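Local coordinates for beta-lactamase Rm3 (Uncultured bacterium, PDB 5IQK), which probably hydrolyses the amide bond of beta-lactam antibiotics with zinc ions in its active site, as a subclass B3 metallo-beta-lactamase, at residues L74-H79 / M175-S180; L96-P101 / R132-G137; P215-I220 / V245-C250; G78-A83 / H120-Y125; V26-L31 / P54-N59. All coordinates share one frame; numbering follows the deposited sequence.

Contact 1 (L74-H79 / M175-S180). With ZN (zinc ion), chain C.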
# COMPACT_ATOMS: atom_id res chain seq x y z
N LEU A 74 -3.29 -5.92 6.35
CA LEU A 74 -1.92 -5.42 6.28
C LEU A 74 -1.89 -3.94 5.94
O LEU A 74 -2.73 -3.45 5.19
CB LEU A 74 -1.11 -6.19 5.25
CG LEU A 74 -1.23 -7.71 5.41
CD1 LEU A 74 -0.44 -8.43 4.34
CD2 LEU A 74 -0.81 -8.16 6.80
N ASN A 75 -0.91 -3.24 6.48
CA ASN A 75 -0.73 -1.82 6.21
C ASN A 75 0.56 -1.57 5.43
O ASN A 75 1.55 -2.29 5.60
CB ASN A 75 -0.71 -1.03 7.53
CG ASN A 75 -0.35 0.43 7.33
OD1 ASN A 75 0.69 0.89 7.82
ND2 ASN A 75 -1.18 1.15 6.59
N SER A 76 0.54 -0.57 4.56
CA SER A 76 1.75 -0.14 3.87
C SER A 76 2.44 0.97 4.68
O SER A 76 3.57 0.79 5.15
CB SER A 76 1.42 0.36 2.46
OG SER A 76 0.44 1.38 2.52
N HIS A 77 1.77 2.10 4.87
CA HIS A 77 2.30 3.12 5.78
C HIS A 77 1.18 3.93 6.46
O HIS A 77 0.00 3.81 6.10
CB HIS A 77 3.30 4.05 5.07
CG HIS A 77 2.72 4.94 4.00
ND1 HIS A 77 2.45 4.48 2.73
CD2 HIS A 77 2.46 6.27 3.98
CE1 HIS A 77 2.00 5.49 1.98
NE2 HIS A 77 1.99 6.58 2.72
N GLY A 78 1.57 4.75 7.42
CA GLY A 78 0.65 5.33 8.38
C GLY A 78 -0.09 6.60 7.99
O GLY A 78 -0.81 7.18 8.80
N HIS A 79 0.09 7.05 6.76
CA HIS A 79 -0.66 8.21 6.31
C HIS A 79 -2.14 7.92 6.24
O HIS A 79 -2.54 6.79 5.96
CB HIS A 79 -0.17 8.69 4.95
CG HIS A 79 1.12 9.45 5.00
ND1 HIS A 79 1.96 9.53 3.92
CD2 HIS A 79 1.70 10.17 6.00
CE1 HIS A 79 3.01 10.29 4.23
NE2 HIS A 79 2.88 10.68 5.49
N MET A 175 3.63 -11.82 -6.61
CA MET A 175 2.84 -10.61 -6.45
C MET A 175 3.58 -9.65 -5.55
O MET A 175 4.24 -10.04 -4.59
CB MET A 175 1.47 -10.92 -5.85
CG MET A 175 0.82 -12.18 -6.41
SD MET A 175 0.47 -12.09 -8.18
CE MET A 175 -0.97 -11.03 -8.15
N VAL A 176 3.46 -8.37 -5.86
CA VAL A 176 4.11 -7.33 -5.08
C VAL A 176 3.13 -6.20 -4.83
O VAL A 176 2.55 -5.68 -5.78
CB VAL A 176 5.37 -6.78 -5.79
CG1 VAL A 176 5.99 -5.64 -4.96
CG2 VAL A 176 6.41 -7.89 -6.02
N TYR A 177 2.96 -5.83 -3.56
CA TYR A 177 2.27 -4.61 -3.20
C TYR A 177 3.34 -3.64 -2.73
O TYR A 177 3.91 -3.84 -1.66
CB TYR A 177 1.23 -4.85 -2.09
CG TYR A 177 0.33 -3.66 -1.81
CD1 TYR A 177 -0.93 -3.57 -2.40
CD2 TYR A 177 0.73 -2.63 -0.97
CE1 TYR A 177 -1.77 -2.50 -2.15
CE2 TYR A 177 -0.10 -1.54 -0.72
CZ TYR A 177 -1.34 -1.48 -1.31
OH TYR A 177 -2.17 -0.41 -1.06
N ALA A 178 3.65 -2.65 -3.56
CA ALA A 178 4.75 -1.73 -3.26
C ALA A 178 4.24 -0.48 -2.58
O ALA A 178 3.31 0.17 -3.05
CB ALA A 178 5.52 -1.37 -4.52
N ASP A 179 4.86 -0.15 -1.45
CA ASP A 179 4.51 1.07 -0.78
C ASP A 179 4.95 2.28 -1.60
O ASP A 179 5.80 2.18 -2.48
CB ASP A 179 5.16 1.13 0.61
CG ASP A 179 4.56 2.23 1.47
OD1 ASP A 179 3.42 2.68 1.15
OD2 ASP A 179 5.22 2.65 2.44
N SER A 180 4.34 3.42 -1.31
CA SER A 180 4.83 4.70 -1.82
C SER A 180 6.29 4.88 -1.50
O SER A 180 6.70 4.63 -0.37
CB SER A 180 4.04 5.86 -1.21
OG SER A 180 2.66 5.74 -1.50
ZN ZN C . 1.88 8.56 2.12
O HOH W 1 1.68 7.84 -0.35
O HOH W 2 0.41 9.17 1.09
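His77 meets Asp179 inside the zinc site of the metallo-beta-lactamase fold, where the His-X-His-X-Asp-His loop that follows strand 70-74 comes up against the end of strand 171-178. Start at His77 CB, which lies 3.5 Å from Asp179 OD2. From there chi1 of 67° tucks CG between the backbone N and the carbonyl carbon, and the ring crosses the carboxylate with the two planes 45° apart. ND1 donates to the syn lone pair of Asp179 OD1 at 2.6 Å; the bond is bent (139°), and the oxygen sits tilted from the ring plane. CE1 comes within 3.6 Å of Ser180 OG. At the tip, NE2 binds zinc at 2.1 Å, beside His79 ND1 and a nitrogen of His155. Asp179 is thus a second-shell residue, holding the rotation of a ring whose far nitrogen is on the metal. Behind it, Ser76 CB packs 3.3 Å from Asp179 OD1 and against the edge of the Tyr177 ring, while the hydroxyls of Ser76 and Tyr177 both bond to Asp46. Next along the chain, Ser180 OG is hydrogen-bonded at 2.6 Å to a water that is itself a long ligand of the same zinc.

Contact 2 (L96-P101 / R132-G137)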
# COMPACT_ATOMS: atom_id res chain seq x y z
N LEU A 96 -6.91 -8.82 13.01
CA LEU A 96 -5.74 -8.06 13.45
C LEU A 96 -5.14 -7.27 12.30
O LEU A 96 -5.26 -7.68 11.15
CB LEU A 96 -4.68 -8.98 14.05
CG LEU A 96 -5.08 -9.58 15.39
CD1 LEU A 96 -4.22 -10.79 15.71
CD2 LEU A 96 -4.97 -8.51 16.46
N VAL A 97 -4.50 -6.15 12.62
CA VAL A 97 -3.82 -5.34 11.63
C VAL A 97 -2.30 -5.45 11.81
O VAL A 97 -1.79 -5.28 12.92
CB VAL A 97 -4.24 -3.85 11.72
CG1 VAL A 97 -3.35 -2.99 10.87
CG2 VAL A 97 -5.70 -3.67 11.31
N ALA A 98 -1.58 -5.74 10.74
CA ALA A 98 -0.12 -5.80 10.81
C ALA A 98 0.49 -4.56 10.17
O ALA A 98 0.13 -4.17 9.06
CB ALA A 98 0.40 -7.06 10.15
N ALA A 99 1.43 -3.95 10.87
CA ALA A 99 2.10 -2.74 10.40
C ALA A 99 3.50 -2.70 10.97
O ALA A 99 3.79 -3.37 11.96
CB ALA A 99 1.32 -1.51 10.80
N SER A 100 4.36 -1.88 10.37
CA SER A 100 5.72 -1.72 10.88
C SER A 100 5.69 -1.10 12.27
O SER A 100 4.72 -0.45 12.65
CB SER A 100 6.56 -0.86 9.93
OG SER A 100 6.11 0.49 9.96
N PRO A 101 6.77 -1.28 13.04
CA PRO A 101 6.84 -0.64 14.36
C PRO A 101 6.59 0.86 14.26
O PRO A 101 5.84 1.41 15.06
CB PRO A 101 8.26 -0.95 14.81
CG PRO A 101 8.54 -2.28 14.18
CD PRO A 101 7.88 -2.23 12.83
N ARG A 132 -0.43 -6.09 15.18
CA ARG A 132 0.75 -6.94 15.25
C ARG A 132 1.90 -6.27 14.51
O ARG A 132 1.71 -5.76 13.42
CB ARG A 132 0.47 -8.33 14.66
CG ARG A 132 -0.60 -9.10 15.40
CD ARG A 132 -0.24 -9.23 16.87
NE ARG A 132 -1.29 -9.86 17.67
CZ ARG A 132 -1.42 -11.17 17.83
NH1 ARG A 132 -0.56 -12.00 17.25
NH2 ARG A 132 -2.40 -11.66 18.58
N LEU A 133 3.09 -6.28 15.09
CA LEU A 133 4.19 -5.59 14.43
C LEU A 133 4.78 -6.44 13.31
O LEU A 133 5.05 -7.63 13.50
CB LEU A 133 5.27 -5.23 15.45
CG LEU A 133 4.77 -4.26 16.53
CD1 LEU A 133 5.89 -3.90 17.49
CD2 LEU A 133 4.19 -3.01 15.89
N ALA A 134 4.97 -5.82 12.15
CA ALA A 134 5.57 -6.47 10.99
C ALA A 134 6.97 -5.91 10.75
O ALA A 134 7.13 -4.76 10.36
CB ALA A 134 4.71 -6.28 9.76
N ARG A 135 7.98 -6.74 10.97
CA ARG A 135 9.36 -6.31 10.77
C ARG A 135 9.83 -6.82 9.42
O ARG A 135 9.19 -7.70 8.82
CB ARG A 135 10.24 -6.87 11.89
CG ARG A 135 9.70 -6.51 13.26
CD ARG A 135 10.65 -6.87 14.38
NE ARG A 135 10.03 -6.59 15.68
CZ ARG A 135 10.08 -5.42 16.30
NH1 ARG A 135 10.74 -4.40 15.76
NH2 ARG A 135 9.48 -5.27 17.48
N ASP A 136 10.94 -6.28 8.94
CA ASP A 136 11.52 -6.69 7.66
C ASP A 136 11.75 -8.21 7.61
O ASP A 136 12.37 -8.79 8.50
CB ASP A 136 12.83 -5.94 7.41
CG ASP A 136 13.40 -6.21 6.04
OD1 ASP A 136 12.76 -5.83 5.04
OD2 ASP A 136 14.51 -6.80 5.96
N GLY A 137 11.22 -8.84 6.58
CA GLY A 137 11.36 -10.27 6.41
C GLY A 137 10.34 -11.08 7.18
O GLY A 137 10.39 -12.30 7.17
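Strands 96-99 and 131-133 run parallel, Ala98 beside Arg132 and Ala99 beside Leu133, with Arg132 bonded both ways: its N donates to Val97 O at 2.8 Å and its O accepts from Ala99 N at 3.1 Å. Ala134 N then donates to Ala99 O at 2.7 Å, carrying the ladder just past the strand. With helix 101-109 between them, the strands form a beta-alpha-beta unit at the 131-133 edge of the seven-stranded sheet. At one end the Arg132 chain bends at chi2 (-56°), which lays its guanidinium against Leu96: CD1 sits over one face, toward the rim, 3.5 Å from Arg132 NH2. At the other end Leu133 CD2 packs 3.9 Å from Pro101 CA, and Pro101 CG touches Arg135 NH1 at 3.4 Å. Ala98 CB and Ala134 CB meet loosely, at 4.4 Å, on the face where Phe140 of strand 139-142 touches both. Ser100 OG caps Ala103 N and bonds to Gly158 O. Backbone amides and carbonyls therefore supply the polar bonds of this contact; Arg132 lays a guanidinium face against Leu96 CD1, Arg135 brings NH1 to Pro101 CG, and neither guanidinium donates a hydrogen bond across it.

Contact 3 (P215-I220 / V245-C250)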
# COMPACT_ATOMS: atom_id res chain seq x y z
N PRO A 215 11.56 -10.39 -6.75
CA PRO A 215 10.80 -11.13 -7.77
C PRO A 215 9.47 -10.41 -7.96
O PRO A 215 8.80 -10.11 -6.97
CB PRO A 215 10.62 -12.52 -7.15
CG PRO A 215 11.76 -12.62 -6.16
CD PRO A 215 11.93 -11.23 -5.61
N CYS A 216 9.11 -10.09 -9.20
CA CYS A 216 8.03 -9.14 -9.41
C CYS A 216 7.22 -9.38 -10.68
O CYS A 216 7.43 -8.71 -11.68
CB CYS A 216 8.61 -7.72 -9.43
SG CYS A 216 7.43 -6.37 -9.49
N ASP A 217 6.29 -10.33 -10.65
CA ASP A 217 5.44 -10.58 -11.81
C ASP A 217 4.23 -9.66 -11.91
O ASP A 217 3.92 -9.16 -12.99
CB ASP A 217 4.97 -12.04 -11.82
CG ASP A 217 6.10 -13.00 -12.00
OD1 ASP A 217 6.96 -12.73 -12.87
OD2 ASP A 217 6.14 -14.02 -11.27
N VAL A 218 3.52 -9.47 -10.80
CA VAL A 218 2.38 -8.55 -10.78
C VAL A 218 2.54 -7.49 -9.68
O VAL A 218 2.56 -7.80 -8.48
CB VAL A 218 1.03 -9.29 -10.59
CG1 VAL A 218 -0.12 -8.28 -10.57
CG2 VAL A 218 0.81 -10.33 -11.69
N LEU A 219 2.63 -6.24 -10.12
CA LEU A 219 2.80 -5.12 -9.21
C LEU A 219 1.51 -4.34 -8.99
O LEU A 219 0.83 -3.97 -9.95
CB LEU A 219 3.89 -4.18 -9.74
CG LEU A 219 4.08 -2.85 -8.99
CD1 LEU A 219 4.56 -3.16 -7.57
CD2 LEU A 219 5.05 -1.92 -9.71
N ILE A 220 1.20 -4.10 -7.72
CA ILE A 220 0.21 -3.10 -7.35
C ILE A 220 0.89 -2.06 -6.44
O ILE A 220 1.44 -2.41 -5.39
CB ILE A 220 -1.00 -3.70 -6.61
CG1 ILE A 220 -1.63 -4.84 -7.42
CG2 ILE A 220 -2.02 -2.61 -6.31
CD1 ILE A 220 -1.12 -6.22 -7.03
N VAL A 245 0.60 -8.61 -15.96
CA VAL A 245 1.89 -9.26 -15.76
C VAL A 245 3.02 -8.54 -16.49
O VAL A 245 2.97 -8.35 -17.70
CB VAL A 245 1.82 -10.73 -16.21
CG1 VAL A 245 3.17 -11.42 -16.06
CG2 VAL A 245 0.77 -11.45 -15.41
N ASP A 246 4.04 -8.14 -15.73
CA ASP A 246 5.19 -7.42 -16.26
C ASP A 246 6.35 -7.56 -15.27
O ASP A 246 6.38 -6.91 -14.23
CB ASP A 246 4.84 -5.94 -16.49
CG ASP A 246 5.99 -5.14 -17.10
OD1 ASP A 246 5.80 -3.93 -17.32
OD2 ASP A 246 7.08 -5.71 -17.34
N PRO A 247 7.31 -8.43 -15.60
CA PRO A 247 8.42 -8.76 -14.70
C PRO A 247 9.37 -7.59 -14.47
O PRO A 247 10.19 -7.64 -13.56
CB PRO A 247 9.15 -9.89 -15.43
CG PRO A 247 8.14 -10.43 -16.40
CD PRO A 247 7.36 -9.24 -16.83
N GLN A 248 9.22 -6.54 -15.27
CA GLN A 248 10.08 -5.36 -15.16
C GLN A 248 9.45 -4.24 -14.33
O GLN A 248 10.06 -3.18 -14.15
CB GLN A 248 10.42 -4.84 -16.56
CG GLN A 248 11.50 -5.64 -17.30
CD GLN A 248 12.86 -5.56 -16.63
OE1 GLN A 248 13.33 -4.47 -16.28
NE2 GLN A 248 13.51 -6.70 -16.46
N ALA A 249 8.24 -4.48 -13.83
CA ALA A 249 7.45 -3.41 -13.19
C ALA A 249 8.10 -2.79 -11.95
O ALA A 249 8.12 -1.58 -11.82
CB ALA A 249 6.06 -3.93 -12.84
N CYS A 250 8.61 -3.61 -11.03
CA CYS A 250 9.25 -3.05 -9.84
C CYS A 250 10.50 -2.25 -10.20
O CYS A 250 10.77 -1.22 -9.59
CB CYS A 250 9.61 -4.13 -8.83
SG CYS A 250 8.17 -4.97 -8.17
O HOH W 3 10.72 -9.84 -11.68
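The Asp217 carboxylate brings OD1 to 4.4 Å from Pro247 CG, while its OD2 accepts from Asn174 N on the neighbouring strand 171-178. Asp246 points its CB away from residues 215-220; Gln248 N donates to Asp246 OD2 from above the carboxylate plane, 51° out of it, capping the type I turn of residues 246-249 that leads into helix 249-269. The backbones then meet. Asp246 N makes a nearly straight bond to Asp217 O at 2.9 Å, and the same oxygen also receives a CA-H contact from Val245. One residue along, Pro247 points its CA hydrogen at Cys216 O, with CA 3.2 Å from that oxygen, and a water spans the gap by accepting from Cys216 N and donating to Pro247 O.

The covalent tie is the disulfide, with Cys216 SG and Cys250 SG 2.1 Å apart and chi3 at 73°. Cys216 throws its sulfur anti to the backbone N (chi1 -173°), out toward the start of the helix. Packed beside the bridge, Leu219 CB lies 3.8 Å from Ala249 CB, and Leu219 CD1 rests 4.1 Å from Cys250 SG. Val218 CG2 and Val245 CG2 touch at 3.9 Å where their side chains cross at about a right angle. Since strand 218-221 is an edge strand of the five-stranded sheet, the disulfide joins the approach to that edge covalently to the first turn of the C-terminal helix, with one backbone hydrogen bond and a bridging water beside it.

Contact 4 (G78-A83 / H120-Y125). With ZN (zinc ion), chain D; ZN (zinc ion), chain C; ZN (zinc ion), chain F.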
# COMPACT_ATOMS: atom_id res chain seq x y z
N GLY A 78 1.57 4.75 7.42
CA GLY A 78 0.65 5.33 8.38
C GLY A 78 -0.09 6.60 7.99
O GLY A 78 -0.81 7.18 8.80
N HIS A 79 0.09 7.05 6.76
CA HIS A 79 -0.66 8.21 6.31
C HIS A 79 -2.14 7.92 6.24
O HIS A 79 -2.54 6.79 5.96
CB HIS A 79 -0.17 8.69 4.95
CG HIS A 79 1.12 9.45 5.00
ND1 HIS A 79 1.96 9.53 3.92
CD2 HIS A 79 1.70 10.17 6.00
CE1 HIS A 79 3.01 10.29 4.23
NE2 HIS A 79 2.88 10.68 5.49
N ILE A 80 -2.94 8.96 6.46
CA ILE A 80 -4.40 8.84 6.51
C ILE A 80 -5.02 8.22 5.26
O ILE A 80 -6.07 7.58 5.34
CB ILE A 80 -5.05 10.23 6.79
CG1 ILE A 80 -6.56 10.10 7.01
CG2 ILE A 80 -4.73 11.23 5.67
CD1 ILE A 80 -7.20 11.32 7.68
N ASP A 81 -4.39 8.38 4.10
CA ASP A 81 -4.99 7.86 2.87
C ASP A 81 -4.73 6.37 2.66
O ASP A 81 -5.18 5.82 1.65
CB ASP A 81 -4.51 8.65 1.64
CG ASP A 81 -2.99 8.68 1.50
OD1 ASP A 81 -2.32 8.84 2.54
OD2 ASP A 81 -2.46 8.54 0.37
N HIS A 82 -4.03 5.72 3.60
CA HIS A 82 -3.85 4.26 3.57
C HIS A 82 -4.32 3.62 4.87
O HIS A 82 -4.74 2.45 4.91
CB HIS A 82 -2.37 3.92 3.28
CG HIS A 82 -1.84 4.58 2.04
ND1 HIS A 82 -2.04 4.05 0.78
CD2 HIS A 82 -1.22 5.76 1.86
CE1 HIS A 82 -1.52 4.87 -0.12
NE2 HIS A 82 -1.02 5.92 0.51
N ALA A 83 -4.26 4.39 5.95
CA ALA A 83 -4.57 3.86 7.27
C ALA A 83 -5.89 4.37 7.84
O ALA A 83 -6.38 3.82 8.82
CB ALA A 83 -3.41 4.20 8.26
N HIS A 120 2.01 17.48 10.95
CA HIS A 120 1.39 18.81 11.08
C HIS A 120 0.63 19.21 9.81
O HIS A 120 0.12 20.32 9.73
CB HIS A 120 2.46 19.89 11.41
CG HIS A 120 1.94 21.09 12.14
ND1 HIS A 120 2.61 22.30 12.17
CD2 HIS A 120 0.83 21.26 12.90
CE1 HIS A 120 1.93 23.16 12.90
NE2 HIS A 120 0.85 22.56 13.36
N ALA A 121 0.55 18.31 8.83
CA ALA A 121 -0.04 18.66 7.54
C ALA A 121 -1.07 17.64 7.06
O ALA A 121 -1.45 17.64 5.89
CB ALA A 121 1.06 18.83 6.48
N LEU A 122 -1.52 16.78 7.97
CA LEU A 122 -2.58 15.81 7.66
C LEU A 122 -3.58 15.75 8.82
O LEU A 122 -3.22 15.99 9.97
CB LEU A 122 -1.98 14.42 7.38
CG LEU A 122 -1.20 14.23 6.07
CD1 LEU A 122 -0.54 12.87 6.00
CD2 LEU A 122 -2.09 14.46 4.86
N PRO A 123 -4.85 15.44 8.52
CA PRO A 123 -5.84 15.33 9.59
C PRO A 123 -5.63 14.10 10.46
O PRO A 123 -5.00 13.14 10.00
CB PRO A 123 -7.18 15.22 8.84
CG PRO A 123 -6.89 15.57 7.40
CD PRO A 123 -5.45 15.22 7.19
N LYS A 124 -6.15 14.11 11.69
CA LYS A 124 -6.18 12.90 12.51
C LYS A 124 -7.17 11.92 11.89
O LYS A 124 -8.09 12.33 11.18
CB LYS A 124 -6.58 13.22 13.95
CG LYS A 124 -5.65 14.18 14.66
CD LYS A 124 -6.12 14.51 16.07
CE LYS A 124 -5.25 15.61 16.68
NZ LYS A 124 -5.44 15.76 18.16
N TYR A 125 -7.00 10.63 12.17
CA TYR A 125 -7.93 9.60 11.70
C TYR A 125 -8.25 8.59 12.82
O TYR A 125 -7.59 8.60 13.86
CB TYR A 125 -7.39 8.90 10.44
CG TYR A 125 -6.04 8.20 10.59
CD1 TYR A 125 -5.96 6.91 11.12
CD2 TYR A 125 -4.88 8.81 10.15
CE1 TYR A 125 -4.73 6.26 11.24
CE2 TYR A 125 -3.64 8.17 10.27
CZ TYR A 125 -3.57 6.90 10.81
OH TYR A 125 -2.35 6.26 10.91
ZN ZN D . -0.68 7.80 -0.09
ZN ZN C . 1.88 8.56 2.12
ZN ZN F . 4.57 22.92 11.31
O HOH W 2 0.41 9.17 1.09
O HOH W 1 1.68 7.84 -0.35
O HOH W 4 4.37 22.57 9.29
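Tyr125 and Ile80 pack tightly where the loop before strand 131-133 lies against the zinc-binding His-X-His-X-Asp-His motif and its short helix 80-83. With chi1 at 59°, Tyr125 swings its ring onto Ile80 and Ala83, and Ile80 slides past it in the opposite direction. Ile80 CB comes to 3.7 Å from Tyr125 CD2, and the backbone carbon of Ala83 lies over one ring face. The phenol OH donates to Gly78 O at 2.8 Å, so the buried tyrosine grips the backbone directly before the metal ligand His79. Asp81 and His82, on the helix, bind the second zinc together with His223.

Toward solvent the fit slackens. Leu122 CD1 still reaches His79 CD2 at 3.5 Å, on a ring whose NE2 is bonded to Asp116. Leu122 CD2 stands 4.2 Å from Ile80 CG2, and Pro123 CB is 4.1 Å from Ile80 CD1. Lys124 sends its CB away from residues 78-83. At the exposed start of the segment a further zinc, separate from the active-site pair, is bound by His120 ND1 at 2.2 Å and by a water at 2.1 Å.

Contact 5 (V26-L31 / P54-N59)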
# COMPACT_ATOMS: atom_id res chain seq x y z
N VAL A 26 -9.69 -4.19 -4.71
CA VAL A 26 -10.93 -3.75 -4.09
C VAL A 26 -10.86 -2.28 -3.64
O VAL A 26 -11.67 -1.83 -2.82
CB VAL A 26 -11.31 -4.63 -2.87
CG1 VAL A 26 -11.68 -6.03 -3.33
CG2 VAL A 26 -10.18 -4.69 -1.88
N GLY A 27 -9.90 -1.55 -4.20
CA GLY A 27 -9.67 -0.17 -3.83
C GLY A 27 -10.45 0.86 -4.64
O GLY A 27 -11.54 0.58 -5.17
N MET A 28 -9.90 2.07 -4.71
CA MET A 28 -10.55 3.22 -5.33
C MET A 28 -9.71 3.71 -6.52
O MET A 28 -8.68 3.12 -6.84
CB MET A 28 -10.72 4.36 -4.30
CG MET A 28 -11.78 4.12 -3.22
SD MET A 28 -11.51 2.66 -2.17
CE MET A 28 -9.84 2.96 -1.56
N LYS A 29 -10.13 4.79 -7.16
CA LYS A 29 -9.42 5.27 -8.34
C LYS A 29 -7.99 5.74 -8.02
O LYS A 29 -7.10 5.67 -8.87
CB LYS A 29 -10.20 6.39 -9.02
CG LYS A 29 -9.88 6.54 -10.49
CD LYS A 29 -10.37 5.35 -11.28
CE LYS A 29 -11.88 5.42 -11.53
NZ LYS A 29 -12.41 4.22 -12.23
N GLY A 30 -7.77 6.25 -6.82
CA GLY A 30 -6.47 6.83 -6.50
C GLY A 30 -5.77 6.22 -5.30
O GLY A 30 -4.69 6.69 -4.92
N LEU A 31 -6.38 5.19 -4.70
CA LEU A 31 -5.85 4.53 -3.50
C LEU A 31 -6.08 3.03 -3.58
O LEU A 31 -7.23 2.59 -3.71
CB LEU A 31 -6.53 5.09 -2.25
CG LEU A 31 -6.37 6.59 -1.99
CD1 LEU A 31 -7.33 7.02 -0.89
CD2 LEU A 31 -4.93 6.90 -1.62
N PRO A 54 -16.11 2.08 3.65
CA PRO A 54 -17.35 1.49 3.12
C PRO A 54 -17.25 1.06 1.66
O PRO A 54 -17.96 0.15 1.23
CB PRO A 54 -18.39 2.61 3.27
CG PRO A 54 -17.78 3.60 4.20
CD PRO A 54 -16.31 3.46 4.13
N LYS A 55 -16.40 1.74 0.89
CA LYS A 55 -16.23 1.42 -0.51
C LYS A 55 -15.48 0.12 -0.66
O LYS A 55 -15.85 -0.72 -1.49
CB LYS A 55 -15.51 2.55 -1.23
CG LYS A 55 -16.33 3.82 -1.31
CD LYS A 55 -15.76 4.79 -2.33
CE LYS A 55 -16.55 6.07 -2.37
NZ LYS A 55 -16.20 6.90 -3.58
N ILE A 56 -14.43 -0.06 0.14
CA ILE A 56 -13.68 -1.31 0.12
C ILE A 56 -14.57 -2.49 0.50
O ILE A 56 -14.55 -3.53 -0.17
CB ILE A 56 -12.48 -1.25 1.08
CG1 ILE A 56 -11.46 -0.24 0.54
CG2 ILE A 56 -11.86 -2.63 1.23
CD1 ILE A 56 -10.31 0.14 1.54
N ILE A 57 -15.35 -2.33 1.56
CA ILE A 57 -16.28 -3.37 2.01
C ILE A 57 -17.31 -3.71 0.93
O ILE A 57 -17.58 -4.88 0.68
CB ILE A 57 -16.98 -2.95 3.32
CG1 ILE A 57 -15.96 -2.89 4.46
CG2 ILE A 57 -18.13 -3.90 3.65
CD1 ILE A 57 -16.50 -2.35 5.76
N ALA A 58 -17.86 -2.68 0.29
CA ALA A 58 -18.83 -2.88 -0.78
C ALA A 58 -18.18 -3.63 -1.94
O ALA A 58 -18.80 -4.52 -2.54
CB ALA A 58 -19.39 -1.54 -1.25
N ASN A 59 -16.93 -3.28 -2.23
CA ASN A 59 -16.17 -3.92 -3.30
C ASN A 59 -15.85 -5.39 -3.02
O ASN A 59 -15.86 -6.21 -3.93
CB ASN A 59 -14.86 -3.15 -3.57
CG ASN A 59 -15.08 -1.85 -4.32
OD1 ASN A 59 -16.15 -1.62 -4.89
ND2 ASN A 59 -14.06 -0.99 -4.36
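Asn59 sets its CG beside the backbone N, anti to the carbonyl carbon (chi1 -75°), and this aims the amide of helix 53-62 at Val26, while Met28 bends at chi2 (60°) and again at chi3 to curl its thioether back onto the same helix. Asn59 ND2 donates to Val26 O at 3.0 Å. The bond is almost straight, and the oxygen lies in the amide plane of Asn59, yet the donor stands high above the carbonyl plane of Val26, 73° out of it. Gly27 O is nearly as close to Asn59 ND2, at 3.1 Å, but the angle is too poor for a second bond.

Carbon and sulfur close the rest. Val26 CB lies 3.9 Å from Asn59 CB, and Val26 CG2 meets Ile56 CG2 at 4.1 Å, the two side chains crossing at about a right angle. Met28 SD rests against two helix residues, 4.0 Å from Ile56 CG1 and 4.1 Å from Lys55 CB. The extended Lys55 chain carries NZ onward to a salt bridge with Asp13 and a hydrogen bond to Asn11 O.

Within the loop, Met28 N bonds to Leu31 O at 2.9 Å. The loop links strands 23-25 and 34-36 of the large sheet, and Leu44 of strand 42-45 touches both Val26 and Ile56; Ile57 of the helix packs on helix 86-93.

Contacts 1 and 4 share Gly78 and His79 and approach the same zinc site, contact 1 from the buried interior, contact 4 from the partly exposed outer loop. Contact 2 meets contact 1 through a probable hydrogen bond from Asn75 N to Ala98 O (2.9 Å) in the seven-stranded sheet; contact 3 joins it through neighbouring strands 171-178 and 218-221 of the five-stranded one; both are partly buried. Contact 5, buried like contact 1, reaches contact 4 by Leu31 packing on Asp81 and His82. The chemistry follows position: a histidine-carboxylate pair at the centre, a backbone ladder at the edge of one sheet, a disulfide at the edge of the other, and one side-chain amide hydrogen bond among apolar groups against a helix.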